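Local coordinates for protein CEL44C (Paenibacillus polymyxa, PDB 2YJQ) that probably hydrolyses the beta-1,4-glucan backbone of xyloglucan and cellulose, here as the family 44 glycoside hydrolase module of a larger secreted enzyme, at residues T30-A35 with Y390-D395; N48-Y53 with N72-N77; V283-E288 with S325-W330. The protein carries 8 engineered substitutions. All coordinates share one frame; numbering follows the deposited sequence.

Contact 1. Residues T30-A35 with Y390-D395; sequences TNQDLA and YWKLKD. With OXZ (tetrahydrooxazine), chain E; BGC (beta-D-glucopyranose), chain C.
T30 and Y390 form a parallel beta bridge, with their CA atoms 4.4 Å apart. Beyond it both segments leave the sheet as loops. The backbone N of N31 donates to Y390 O at 2.9 Å. N31 ND2 reaches the same oxygen at 2.8 Å, from above the carbonyl plane, so two donors of one residue grip Y390 O. ND2 also bonds T357 O, and N31 OD1 takes a bond from R44 NH1. The amide is thus tied at both ends.

The bridge joins the first and last strands of the eight-stranded parallel barrel, so it closes the TIM-barrel fold. The loops that follow carry W391 to the sugar. With its CG anti to the backbone N (chi1 178°), the indole is placed between Q32 and the tetrahydrooxazine. Q32 NE2 lies over the centre of one face of the indole, 3.4 Å from W391 CE2. The amide is tilted 51° from the ring. The opposite face meets C3 of the tetrahydrooxazine, offset toward the rim. N31 CG sits at the ring edge, 3.4 Å from W391 CE3. The Q32 amide is itself fixed by K392 N, which donates to OE1 at 3.0 Å in a nearly straight bond (170°).

Further out, L34 CD2 packs on K392 CD at 3.7 Å and touches the edge of the Y390 ring. The Y390 hydroxyl turns to N398. The lysine end bonds G396 O, and a water 2.6 Å from K392 NZ links it to D33 O. The D33 carboxylate pairs with R43.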
loop_
_atom_site.group_PDB
_atom_site.type_symbol
_atom_site.label_atom_id
_atom_site.label_comp_id
_atom_site.label_asym_id
_atom_site.label_seq_id
_atom_site.Cartn_x
_atom_site.Cartn_y
_atom_site.Cartn_z
ATOM N N THR A 30 -5.915 -1.994 1.591
ATOM C CA THR A 30 -5.999 -0.999 2.633
ATOM C C THR A 30 -5.312 -1.473 3.937
ATOM O O THR A 30 -5.048 -2.692 4.178
ATOM C CB THR A 30 -7.487 -0.607 2.827
ATOM O OG1 THR A 30 -7.581 0.621 3.555
ATOM C CG2 THR A 30 -8.313 -1.768 3.460
ATOM N N ASN A 31 -4.952 -0.488 4.755
ATOM C CA ASN A 31 -4.553 -0.761 6.158
ATOM C C ASN A 31 -5.818 -0.805 7.026
ATOM O O ASN A 31 -6.236 -1.844 7.427
ATOM C CB ASN A 31 -3.535 0.237 6.636
ATOM C CG ASN A 31 -2.187 0.016 5.979
ATOM O OD1 ASN A 31 -1.430 -0.870 6.423
ATOM N ND2 ASN A 31 -1.874 0.795 4.898
ATOM N N GLN A 32 -6.483 0.296 7.215
ATOM C CA GLN A 32 -7.682 0.328 8.057
ATOM C C GLN A 32 -8.822 0.030 7.138
ATOM O O GLN A 32 -8.783 0.464 5.968
ATOM C CB GLN A 32 -7.826 1.695 8.686
ATOM C CG GLN A 32 -6.600 2.079 9.537
ATOM C CD GLN A 32 -5.553 2.956 8.754
ATOM O OE1 GLN A 32 -5.451 2.927 7.536
ATOM N NE2 GLN A 32 -4.793 3.739 9.493
ATOM N N ASP A 33 -9.769 -0.779 7.590
ATOM C CA ASP A 33 -11.031 -0.915 6.854
ATOM C C ASP A 33 -11.755 0.426 6.773
ATOM O O ASP A 33 -11.652 1.260 7.716
ATOM C CB ASP A 33 -11.944 -2.009 7.416
ATOM C CG ASP A 33 -11.300 -3.347 7.330
ATOM O OD1 ASP A 33 -10.686 -3.624 6.283
ATOM O OD2 ASP A 33 -11.358 -4.141 8.308
ATOM N N LEU A 34 -12.379 0.675 5.599
ATOM C CA LEU A 34 -13.056 1.947 5.342
ATOM C C LEU A 34 -14.544 1.773 5.631
ATOM O O LEU A 34 -14.890 1.324 6.715
ATOM C CB LEU A 34 -12.793 2.403 3.921
ATOM C CG LEU A 34 -11.306 2.695 3.636
ATOM C CD1 LEU A 34 -11.122 3.179 2.137
ATOM C CD2 LEU A 34 -10.730 3.743 4.670
ATOM N N ALA A 35 -15.429 2.036 4.682
ATOM C CA ALA A 35 -16.826 1.868 5.008
ATOM C C ALA A 35 -17.230 0.365 5.062
ATOM O O ALA A 35 -18.085 0.015 5.871
ATOM C CB ALA A 35 -17.749 2.672 4.078
ATOM N N TYR A 390 -3.902 1.554 1.120
ATOM C CA TYR A 390 -4.192 2.904 1.533
ATOM C C TYR A 390 -3.965 3.073 3.046
ATOM O O TYR A 390 -4.094 2.109 3.801
ATOM C CB TYR A 390 -5.638 3.236 1.188
ATOM C CG TYR A 390 -6.133 4.556 1.757
ATOM C CD1 TYR A 390 -5.670 5.767 1.257
ATOM C CD2 TYR A 390 -7.109 4.579 2.792
ATOM C CE1 TYR A 390 -6.131 6.987 1.782
ATOM C CE2 TYR A 390 -7.586 5.776 3.298
ATOM C CZ TYR A 390 -7.075 6.976 2.797
ATOM O OH TYR A 390 -7.535 8.141 3.320
ATOM N N TRP A 391 -3.588 4.272 3.465
ATOM C CA TRP A 391 -3.436 4.567 4.882
ATOM C C TRP A 391 -4.256 5.814 5.290
ATOM O O TRP A 391 -4.167 6.857 4.632
ATOM C CB TRP A 391 -1.951 4.712 5.274
ATOM C CG TRP A 391 -1.832 5.061 6.703
ATOM C CD1 TRP A 391 -1.877 6.305 7.223
ATOM C CD2 TRP A 391 -1.724 4.158 7.811
ATOM N NE1 TRP A 391 -1.762 6.260 8.587
ATOM C CE2 TRP A 391 -1.684 4.953 8.983
ATOM C CE3 TRP A 391 -1.614 2.754 7.929
ATOM C CZ2 TRP A 391 -1.560 4.400 10.274
ATOM C CZ3 TRP A 391 -1.526 2.194 9.195
ATOM C CH2 TRP A 391 -1.479 3.007 10.360
ATOM N N LYS A 392 -5.059 5.693 6.349
ATOM C CA LYS A 392 -5.855 6.816 6.831
ATOM C C LYS A 392 -5.023 7.814 7.648
ATOM O O LYS A 392 -4.598 7.501 8.755
ATOM C CB LYS A 392 -7.099 6.327 7.638
ATOM C CG LYS A 392 -8.155 5.526 6.845
ATOM C CD LYS A 392 -9.217 4.969 7.774
ATOM C CE LYS A 392 -10.233 6.045 8.113
ATOM N NZ LYS A 392 -11.131 5.575 9.239
ATOM N N LEU A 393 -4.803 9.010 7.099
ATOM C CA LEU A 393 -4.105 10.071 7.826
ATOM C C LEU A 393 -5.107 10.885 8.624
ATOM O O LEU A 393 -4.732 11.644 9.486
ATOM C CB LEU A 393 -3.301 11.009 6.893
ATOM C CG LEU A 393 -2.154 10.404 6.064
ATOM C CD1 LEU A 393 -1.755 11.380 4.972
ATOM C CD2 LEU A 393 -0.905 9.850 6.844
ATOM N N LYS A 394 -6.378 10.721 8.298
ATOM C CA LYS A 394 -7.480 11.316 9.044
ATOM C C LYS A 394 -8.436 10.240 9.570
ATOM O O LYS A 394 -8.866 9.317 8.816
ATOM C CB LYS A 394 -8.261 12.308 8.178
ATOM C CG LYS A 394 -7.358 13.423 7.630
ATOM C CD LYS A 394 -7.390 14.645 8.580
ATOM C CE LYS A 394 -6.591 15.846 7.981
ATOM N NZ LYS A 394 -5.146 15.778 8.282
ATOM N N ASP A 395 -8.773 10.393 10.860
ATOM C CA ASP A 395 -9.816 9.628 11.525
ATOM C C ASP A 395 -11.211 9.939 10.978
ATOM O O ASP A 395 -11.421 10.965 10.329
ATOM C CB ASP A 395 -9.771 9.887 13.020
ATOM C CG ASP A 395 -8.527 9.334 13.667
ATOM O OD1 ASP A 395 -7.862 8.475 13.045
ATOM O OD2 ASP A 395 -8.225 9.737 14.803
HETATM C C6 OXZ E . 2.100 8.957 9.257
HETATM C C5 OXZ E . 1.997 7.452 8.995
HETATM C C4 OXZ E . 1.888 6.590 10.295
HETATM C C3 OXZ E . 1.955 5.089 10.014
HETATM C C2 OXZ E . 3.214 4.686 9.195
HETATM O O6 OXZ E . 3.234 9.166 10.142
HETATM O O5 OXZ E . 3.222 7.032 8.380
HETATM O O4 OXZ E . 0.654 6.882 10.951
HETATM O O3 OXZ E . 1.850 4.276 11.214
HETATM N N1 OXZ E . 3.337 5.666 8.092
HETATM C C2 BGC C . -0.315 7.966 12.904
HETATM C C3 BGC C . -0.383 7.967 14.424
HETATM C C4 BGC C . -0.755 6.556 14.886
HETATM C C5 BGC C . 0.062 5.442 14.238
HETATM C C6 BGC C . -0.546 4.085 14.544
HETATM C C1 BGC C . 0.658 6.877 12.405
HETATM O O2 BGC C . 0.134 9.235 12.427
HETATM O O3 BGC C . -1.519 8.757 14.769
HETATM O O4 BGC C . -0.490 6.392 16.225
HETATM O O5 BGC C . 0.116 5.608 12.815
HETATM O O6 BGC C . 0.356 3.151 13.936
HETATM O O HOH W 1 -12.657 3.491 8.653
#

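Contact 2. Residues N48-Y53 with N72-N77. With BGC (beta-D-glucopyranose), chain B; BGC (beta-D-glucopyranose), chain C; OXZ (tetrahydrooxazine), chain E.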
loop_
_atom_site.group_PDB
_atom_site.type_symbol
_atom_site.label_atom_id
_atom_site.label_comp_id
_atom_site.label_asym_id
_atom_site.label_seq_id
_atom_site.Cartn_x
_atom_site.Cartn_y
_atom_site.Cartn_z
ATOM N N ASN A 48 3.225 2.090 12.646
ATOM C CA ASN A 48 4.065 2.326 13.859
ATOM C C ASN A 48 3.769 1.410 15.031
ATOM O O ASN A 48 4.663 0.851 15.648
ATOM C CB ASN A 48 3.945 3.792 14.246
ATOM C CG ASN A 48 4.605 4.702 13.210
ATOM O OD1 ASN A 48 5.400 4.226 12.380
ATOM N ND2 ASN A 48 4.298 5.990 13.245
ATOM N N ARG A 49 2.496 1.175 15.291
ATOM C CA ARG A 49 2.113 0.356 16.434
ATOM C C ARG A 49 2.553 -1.096 16.402
ATOM O O ARG A 49 2.706 -1.738 17.496
ATOM C CB ARG A 49 0.589 0.430 16.611
ATOM C CG ARG A 49 0.106 1.628 17.405
ATOM C CD ARG A 49 0.223 1.327 18.919
ATOM N NE ARG A 49 -0.225 2.384 19.838
ATOM C CZ ARG A 49 -0.326 2.160 21.160
ATOM N NH1 ARG A 49 -0.044 0.976 21.681
ATOM N NH2 ARG A 49 -0.752 3.099 21.966
ATOM N N MET A 50 2.787 -1.648 15.198
ATOM C CA MET A 50 3.127 -3.091 15.067
ATOM C C MET A 50 4.575 -3.434 15.400
ATOM O O MET A 50 4.896 -4.585 15.749
ATOM C CB MET A 50 2.746 -3.661 13.695
ATOM C CG MET A 50 1.259 -3.865 13.533
ATOM S SD MET A 50 0.561 -4.983 14.723
ATOM C CE MET A 50 1.192 -6.629 14.352
ATOM N N THR A 51 5.456 -2.444 15.278
ATOM C CA THR A 51 6.876 -2.622 15.685
ATOM C C THR A 51 6.981 -3.266 17.087
ATOM O O THR A 51 7.754 -4.244 17.273
ATOM C CB THR A 51 7.655 -1.289 15.699
ATOM O OG1 THR A 51 7.726 -0.720 14.370
ATOM C CG2 THR A 51 9.059 -1.534 16.161
ATOM N N GLY A 52 6.210 -2.767 18.059
ATOM C CA GLY A 52 6.439 -3.229 19.431
ATOM C C GLY A 52 5.312 -4.074 19.961
ATOM O O GLY A 52 5.191 -4.292 21.215
ATOM N N TYR A 53 4.495 -4.598 19.019
ATOM C CA TYR A 53 3.352 -5.389 19.367
ATOM C C TYR A 53 3.862 -6.738 19.837
ATOM O O TYR A 53 4.689 -7.349 19.162
ATOM C CB TYR A 53 2.364 -5.550 18.192
ATOM C CG TYR A 53 1.420 -6.723 18.318
ATOM C CD1 TYR A 53 0.252 -6.617 19.108
ATOM C CD2 TYR A 53 1.678 -7.942 17.670
ATOM C CE1 TYR A 53 -0.645 -7.664 19.265
ATOM C CE2 TYR A 53 0.771 -9.021 17.815
ATOM C CZ TYR A 53 -0.383 -8.856 18.628
ATOM O OH TYR A 53 -1.326 -9.873 18.794
ATOM N N ASN A 72 -3.136 -1.162 25.659
ATOM C CA ASN A 72 -3.909 -2.150 24.916
ATOM C C ASN A 72 -4.633 -1.500 23.708
ATOM O O ASN A 72 -5.705 -1.956 23.214
ATOM C CB ASN A 72 -4.898 -2.836 25.870
ATOM C CG ASN A 72 -5.914 -1.875 26.360
ATOM O OD1 ASN A 72 -5.724 -0.647 26.243
ATOM N ND2 ASN A 72 -7.017 -2.383 26.853
ATOM N N TYR A 73 -4.058 -0.416 23.226
ATOM C CA TYR A 73 -4.631 0.277 22.079
ATOM C C TYR A 73 -5.007 -0.665 20.902
ATOM O O TYR A 73 -6.054 -0.486 20.307
ATOM C CB TYR A 73 -3.704 1.385 21.585
ATOM C CG TYR A 73 -4.151 2.041 20.295
ATOM C CD1 TYR A 73 -5.148 3.049 20.292
ATOM C CD2 TYR A 73 -3.618 1.641 19.080
ATOM C CE1 TYR A 73 -5.542 3.690 19.085
ATOM C CE2 TYR A 73 -3.999 2.252 17.880
ATOM C CZ TYR A 73 -4.948 3.257 17.895
ATOM O OH TYR A 73 -5.295 3.811 16.700
ATOM N N LEU A 74 -4.178 -1.650 20.554
ATOM C CA LEU A 74 -4.581 -2.501 19.410
ATOM C C LEU A 74 -5.849 -3.330 19.677
ATOM O O LEU A 74 -6.604 -3.663 18.729
ATOM C CB LEU A 74 -3.423 -3.377 18.918
ATOM C CG LEU A 74 -2.303 -2.591 18.203
ATOM C CD1 LEU A 74 -1.080 -3.455 17.876
ATOM C CD2 LEU A 74 -2.802 -1.846 16.945
ATOM N N CYS A 75 -6.068 -3.689 20.951
ATOM C CA CYS A 75 -7.257 -4.481 21.296
ATOM C C CYS A 75 -8.475 -3.602 21.244
ATOM O O CYS A 75 -9.544 -4.007 20.777
ATOM C CB CYS A 75 -7.186 -5.101 22.702
ATOM S SG CYS A 75 -5.736 -6.107 23.010
ATOM N N SER A 76 -8.331 -2.398 21.749
ATOM C CA SER A 76 -9.480 -1.511 21.829
ATOM C C SER A 76 -9.817 -0.964 20.452
ATOM O O SER A 76 -10.951 -0.996 20.012
ATOM C CB SER A 76 -9.207 -0.388 22.810
ATOM O OG SER A 76 -9.853 0.770 22.335
ATOM N N ASN A 77 -8.812 -0.481 19.749
ATOM C CA ASN A 77 -8.999 -0.062 18.358
ATOM C C ASN A 77 -9.494 -1.231 17.498
ATOM O O ASN A 77 -10.069 -1.007 16.453
ATOM C CB ASN A 77 -7.683 0.473 17.767
ATOM C CG ASN A 77 -7.879 1.103 16.422
ATOM O OD1 ASN A 77 -8.470 2.196 16.336
ATOM N ND2 ASN A 77 -7.409 0.430 15.350
HETATM C C2 BGC B . -1.049 5.952 18.438
HETATM C C3 BGC B . -2.192 5.927 19.481
HETATM C C4 BGC B . -3.021 7.199 19.423
HETATM C C5 BGC B . -3.472 7.374 17.984
HETATM C C6 BGC B . -4.463 8.532 17.945
HETATM C C1 BGC B . -1.620 6.256 17.074
HETATM O O2 BGC B . -0.334 4.709 18.388
HETATM O O3 BGC B . -1.689 5.813 20.800
HETATM O O4 BGC B . -4.189 6.954 20.198
HETATM O O5 BGC B . -2.271 7.508 17.205
HETATM O O6 BGC B . -3.985 9.639 17.187
HETATM C C2 BGC C . -0.315 7.966 12.904
HETATM C C3 BGC C . -0.383 7.967 14.424
HETATM C C4 BGC C . -0.755 6.556 14.886
HETATM C C5 BGC C . 0.062 5.442 14.238
HETATM C C6 BGC C . -0.546 4.085 14.544
HETATM C C1 BGC C . 0.658 6.877 12.405
HETATM O O2 BGC C . 0.134 9.235 12.427
HETATM O O3 BGC C . -1.519 8.757 14.769
HETATM O O4 BGC C . -0.490 6.392 16.225
HETATM O O5 BGC C . 0.116 5.608 12.815
HETATM O O6 BGC C . 0.356 3.151 13.936
HETATM C C6 OXZ E . 2.100 8.957 9.257
HETATM C C5 OXZ E . 1.997 7.452 8.995
HETATM C C4 OXZ E . 1.888 6.590 10.295
HETATM C C3 OXZ E . 1.955 5.089 10.014
HETATM C C2 OXZ E . 3.214 4.686 9.195
HETATM O O6 OXZ E . 3.234 9.166 10.142
HETATM O O5 OXZ E . 3.222 7.032 8.380
HETATM O O4 OXZ E . 0.654 6.882 10.951
HETATM O O3 OXZ E . 1.850 4.276 11.214
HETATM N N1 OXZ E . 3.337 5.666 8.092
#
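R49 and Y73 touch each other and both meet the chain B glucose, one by hydrogen bonds at its hydroxyls, the other under its ring. This is a substrate-cleft wall of the TIM barrel. It is built from the loop after strand 42-45 and the short helix 73-77. R49 NE donates to O2 of that glucose at 2.7 Å, and NH2 donates to O3 at 3.1 Å, so one edge of the guanidinium spans two neighbouring hydroxyls. The glucose carbon C3 lies over the centre of one face of the Y73 ring, a CH-pi type of platform common in sugar sites. N77 CB rests on the opposite face.

Between the two protein groups, Y73 CB sits over one face of the guanidinium, offset toward its rim, 3.4 Å from R49 NH2. The guanidinium and the Y73 ring are only 26° apart. The arginine chain reaches this place by a bend at chi2 (-83°). D71 makes a salt bridge to NH2, and S60 bonds NH1, so the plane cannot swing easily. D71 OD1 also takes the bond of Y73 N, and thus serves both partners.

The loop backbone binds the next sugars. R49 N donates to O6 of the chain C glucose, and N48 N donates to O3 of the tetrahydrooxazine at 3.0 Å in a nearly straight bond.

L74 packs on the loop with both methyls. V91 of helix 90-102 packs on it as well, and the C75-C85 disulfide also ties this short helix. L74 CD2 lies on R49 CB at 4.1 Å. L74 CD1 meets M50 SD at 3.9 Å and Y53 CD1 at 3.6 Å.

Contact 3. Residues V283-E288 with S325-W330. With OXZ (tetrahydrooxazine), chain E.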
loop_
_atom_site.group_PDB
_atom_site.type_symbol
_atom_site.label_atom_id
_atom_site.label_comp_id
_atom_site.label_asym_id
_atom_site.label_seq_id
_atom_site.Cartn_x
_atom_site.Cartn_y
_atom_site.Cartn_z
ATOM N N VAL A 283 7.499 -0.454 0.033
ATOM C CA VAL A 283 7.670 0.957 0.434
ATOM C C VAL A 283 6.373 1.654 0.871
ATOM O O VAL A 283 5.265 1.169 0.574
ATOM C CB VAL A 283 8.321 1.833 -0.658
ATOM C CG1 VAL A 283 9.611 1.203 -1.177
ATOM C CG2 VAL A 283 7.343 2.113 -1.819
ATOM N N HIS A 284 6.541 2.809 1.541
ATOM C CA HIS A 284 5.454 3.728 1.797
ATOM C C HIS A 284 5.756 4.990 1.039
ATOM O O HIS A 284 6.922 5.341 0.821
ATOM C CB HIS A 284 5.335 4.026 3.273
ATOM C CG HIS A 284 5.073 2.809 4.110
ATOM N ND1 HIS A 284 5.178 2.818 5.489
ATOM C CD2 HIS A 284 4.703 1.549 3.763
ATOM C CE1 HIS A 284 4.915 1.611 5.956
ATOM N NE2 HIS A 284 4.617 0.819 4.928
ATOM N N TRP A 285 4.686 5.673 0.652
ATOM C CA TRP A 285 4.810 6.809 -0.171
ATOM C C TRP A 285 3.718 7.802 0.243
ATOM O O TRP A 285 2.518 7.620 -0.092
ATOM C CB TRP A 285 4.646 6.357 -1.620
ATOM C CG TRP A 285 4.729 7.491 -2.638
ATOM C CD1 TRP A 285 3.700 8.052 -3.340
ATOM C CD2 TRP A 285 5.922 8.184 -3.046
ATOM N NE1 TRP A 285 4.177 9.072 -4.151
ATOM C CE2 TRP A 285 5.539 9.151 -4.001
ATOM C CE3 TRP A 285 7.277 8.078 -2.687
ATOM C CZ2 TRP A 285 6.465 9.992 -4.620
ATOM C CZ3 TRP A 285 8.179 8.937 -3.272
ATOM C CH2 TRP A 285 7.772 9.864 -4.254
ATOM N N TYR A 286 4.122 8.807 1.018
ATOM C CA TYR A 286 3.263 9.946 1.358
ATOM C C TYR A 286 3.820 11.101 0.581
ATOM O O TYR A 286 4.942 11.484 0.858
ATOM C CB TYR A 286 3.378 10.246 2.841
ATOM C CG TYR A 286 2.960 9.066 3.708
ATOM C CD1 TYR A 286 1.606 8.708 3.839
ATOM C CD2 TYR A 286 3.921 8.307 4.359
ATOM C CE1 TYR A 286 1.225 7.606 4.629
ATOM C CE2 TYR A 286 3.559 7.210 5.157
ATOM C CZ TYR A 286 2.216 6.879 5.307
ATOM O OH TYR A 286 1.900 5.768 6.086
ATOM N N PRO A 287 3.106 11.554 -0.476
ATOM C CA PRO A 287 3.561 12.638 -1.363
ATOM C C PRO A 287 4.074 13.871 -0.605
ATOM O O PRO A 287 3.407 14.303 0.360
ATOM C CB PRO A 287 2.302 12.980 -2.153
ATOM C CG PRO A 287 1.552 11.675 -2.243
ATOM C CD PRO A 287 1.877 10.908 -0.985
ATOM N N GLU A 288 5.241 14.402 -1.020
ATOM C CA GLU A 288 5.737 15.735 -0.565
ATOM C C GLU A 288 5.250 16.881 -1.442
ATOM O O GLU A 288 5.544 18.075 -1.206
ATOM C CB GLU A 288 7.249 15.741 -0.488
ATOM C CG GLU A 288 7.784 14.714 0.460
ATOM C CD GLU A 288 8.051 15.306 1.852
ATOM O OE1 GLU A 288 7.546 16.392 2.163
ATOM O OE2 GLU A 288 8.795 14.683 2.628
ATOM N N SER A 325 8.119 19.939 -4.860
ATOM C CA SER A 325 8.528 19.292 -3.586
ATOM C C SER A 325 10.063 19.164 -3.492
ATOM O O SER A 325 10.738 19.224 -4.506
ATOM C CB SER A 325 7.882 17.890 -3.484
ATOM O OG SER A 325 8.660 16.911 -4.130
ATOM N N TRP A 326 10.623 18.954 -2.310
ATOM C CA TRP A 326 12.085 18.854 -2.232
ATOM C C TRP A 326 12.651 17.645 -2.990
ATOM O O TRP A 326 13.830 17.614 -3.470
ATOM C CB TRP A 326 12.598 18.864 -0.782
ATOM C CG TRP A 326 12.158 17.702 0.041
ATOM C CD1 TRP A 326 11.073 17.659 0.825
ATOM C CD2 TRP A 326 12.815 16.431 0.193
ATOM N NE1 TRP A 326 10.957 16.421 1.422
ATOM C CE2 TRP A 326 12.033 15.662 1.078
ATOM C CE3 TRP A 326 13.955 15.855 -0.376
ATOM C CZ2 TRP A 326 12.363 14.345 1.441
ATOM C CZ3 TRP A 326 14.312 14.581 -0.014
ATOM C CH2 TRP A 326 13.509 13.812 0.895
ATOM N N ILE A 327 11.824 16.627 -3.076
ATOM C CA ILE A 327 12.224 15.461 -3.805
ATOM C C ILE A 327 12.437 15.833 -5.290
ATOM O O ILE A 327 13.490 15.552 -5.837
ATOM C CB ILE A 327 11.224 14.298 -3.645
ATOM C CG1 ILE A 327 11.151 13.872 -2.153
ATOM C CG2 ILE A 327 11.651 13.157 -4.546
ATOM C CD1 ILE A 327 10.170 12.684 -1.850
ATOM N N ALA A 328 11.444 16.455 -5.925
ATOM C CA ALA A 328 11.561 16.818 -7.330
ATOM C C ALA A 328 12.658 17.898 -7.572
ATOM O O ALA A 328 13.264 17.908 -8.628
ATOM C CB ALA A 328 10.215 17.256 -7.879
ATOM N N GLN A 329 12.928 18.744 -6.565
ATOM C CA GLN A 329 13.935 19.829 -6.635
ATOM C C GLN A 329 15.398 19.358 -6.665
ATOM O O GLN A 329 16.177 19.834 -7.498
ATOM C CB GLN A 329 13.726 20.843 -5.499
ATOM C CG GLN A 329 14.801 21.957 -5.415
ATOM C CD GLN A 329 14.811 22.966 -6.613
ATOM O OE1 GLN A 329 13.840 23.102 -7.381
ATOM N NE2 GLN A 329 15.933 23.683 -6.754
ATOM N N TRP A 330 15.728 18.391 -5.806
ATOM C CA TRP A 330 17.107 17.930 -5.585
ATOM C C TRP A 330 17.396 16.521 -6.070
ATOM O O TRP A 330 18.547 16.108 -6.124
ATOM C CB TRP A 330 17.450 18.010 -4.076
ATOM C CG TRP A 330 17.225 19.391 -3.529
ATOM C CD1 TRP A 330 16.079 19.883 -2.988
ATOM C CD2 TRP A 330 18.147 20.478 -3.568
ATOM N NE1 TRP A 330 16.230 21.199 -2.655
ATOM C CE2 TRP A 330 17.491 21.600 -2.998
ATOM C CE3 TRP A 330 19.480 20.613 -4.008
ATOM C CZ2 TRP A 330 18.117 22.854 -2.846
ATOM C CZ3 TRP A 330 20.103 21.871 -3.868
ATOM C CH2 TRP A 330 19.405 22.974 -3.298
HETATM C C6 OXZ E . 2.100 8.957 9.257
HETATM C C5 OXZ E . 1.997 7.452 8.995
HETATM C C4 OXZ E . 1.888 6.590 10.295
HETATM C C3 OXZ E . 1.955 5.089 10.014
HETATM C C2 OXZ E . 3.214 4.686 9.195
HETATM O O6 OXZ E . 3.234 9.166 10.142
HETATM O O5 OXZ E . 3.222 7.032 8.380
HETATM O O4 OXZ E . 0.654 6.882 10.951
HETATM O O3 OXZ E . 1.850 4.276 11.214
HETATM N N1 OXZ E . 3.337 5.666 8.092
#
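E288 lies across the start of helix 326-331 and overlaps S325, W326 and I327 in turn. The loop after strand 280-285 starts at the ligand end of the TIM barrel, and E288 carries it outward to this peripheral helix. Closest to the backbone, E288 CB meets S325 CB at 3.7 Å, and E288 O lies 3.3 Å from the same carbon. The glutamate chain then bends at chi2 (-95°) and brings its carboxylate to the indole of W326.

W326 NE1 donates to E288 OE2 at 3.0 Å. The oxygen sits at the ring edge, yet the N-H comes from above the carboxylate plane. The two planes stand 72° apart, so the indole is turned steeply against the carboxylate. R295 NH1 makes a long, weak ion pair with the other oxygen, OE1.

I327 supplies the apolar part. Its CD1 touches E288 CG at 3.9 Å, the two side chains crossing at about a right angle. The same methyl reaches the W285 ring, 4.4 Å from CH2. F236 of helix 236-241 packs on both W326 and I327.

S325 is the N-cap of the helix, and its OG takes a weak capping bond from A328 N. The stronger partner of OG is E323.

At the barrel end of the loop, Y286 faces the ligand. Its OH lies so close to N1 of the tetrahydrooxazine that the exact length is doubtful. S358 OG also bonds this hydroxyl. O5, next to N1 in the ligand ring, is 2.9 Å from Y286 OH.

Overall arrangement
The three contacts sit around one barrel, and each has a segment that touches the tetrahydrooxazine. Contact 1 is the most central and joins the first and last strands. Its chemistry is mainly backbone and amide bonding, with a tryptophan facing the ligand. Contact 2 lies further out along the cleft, yet its touching residues are largely buried. Its wall is held by a guanidinium, a ring platform and leucine packing, and the bonds go to sugar, not across the segments. Contact 3 runs to the surface, where W326 is exposed, and relies on one side-chain hydrogen bond and apolar contacts. Contacts 1 and 3 touch, L393 CD2 lying 3.8 Å from Y286 CE1. Contact 2 touches neither.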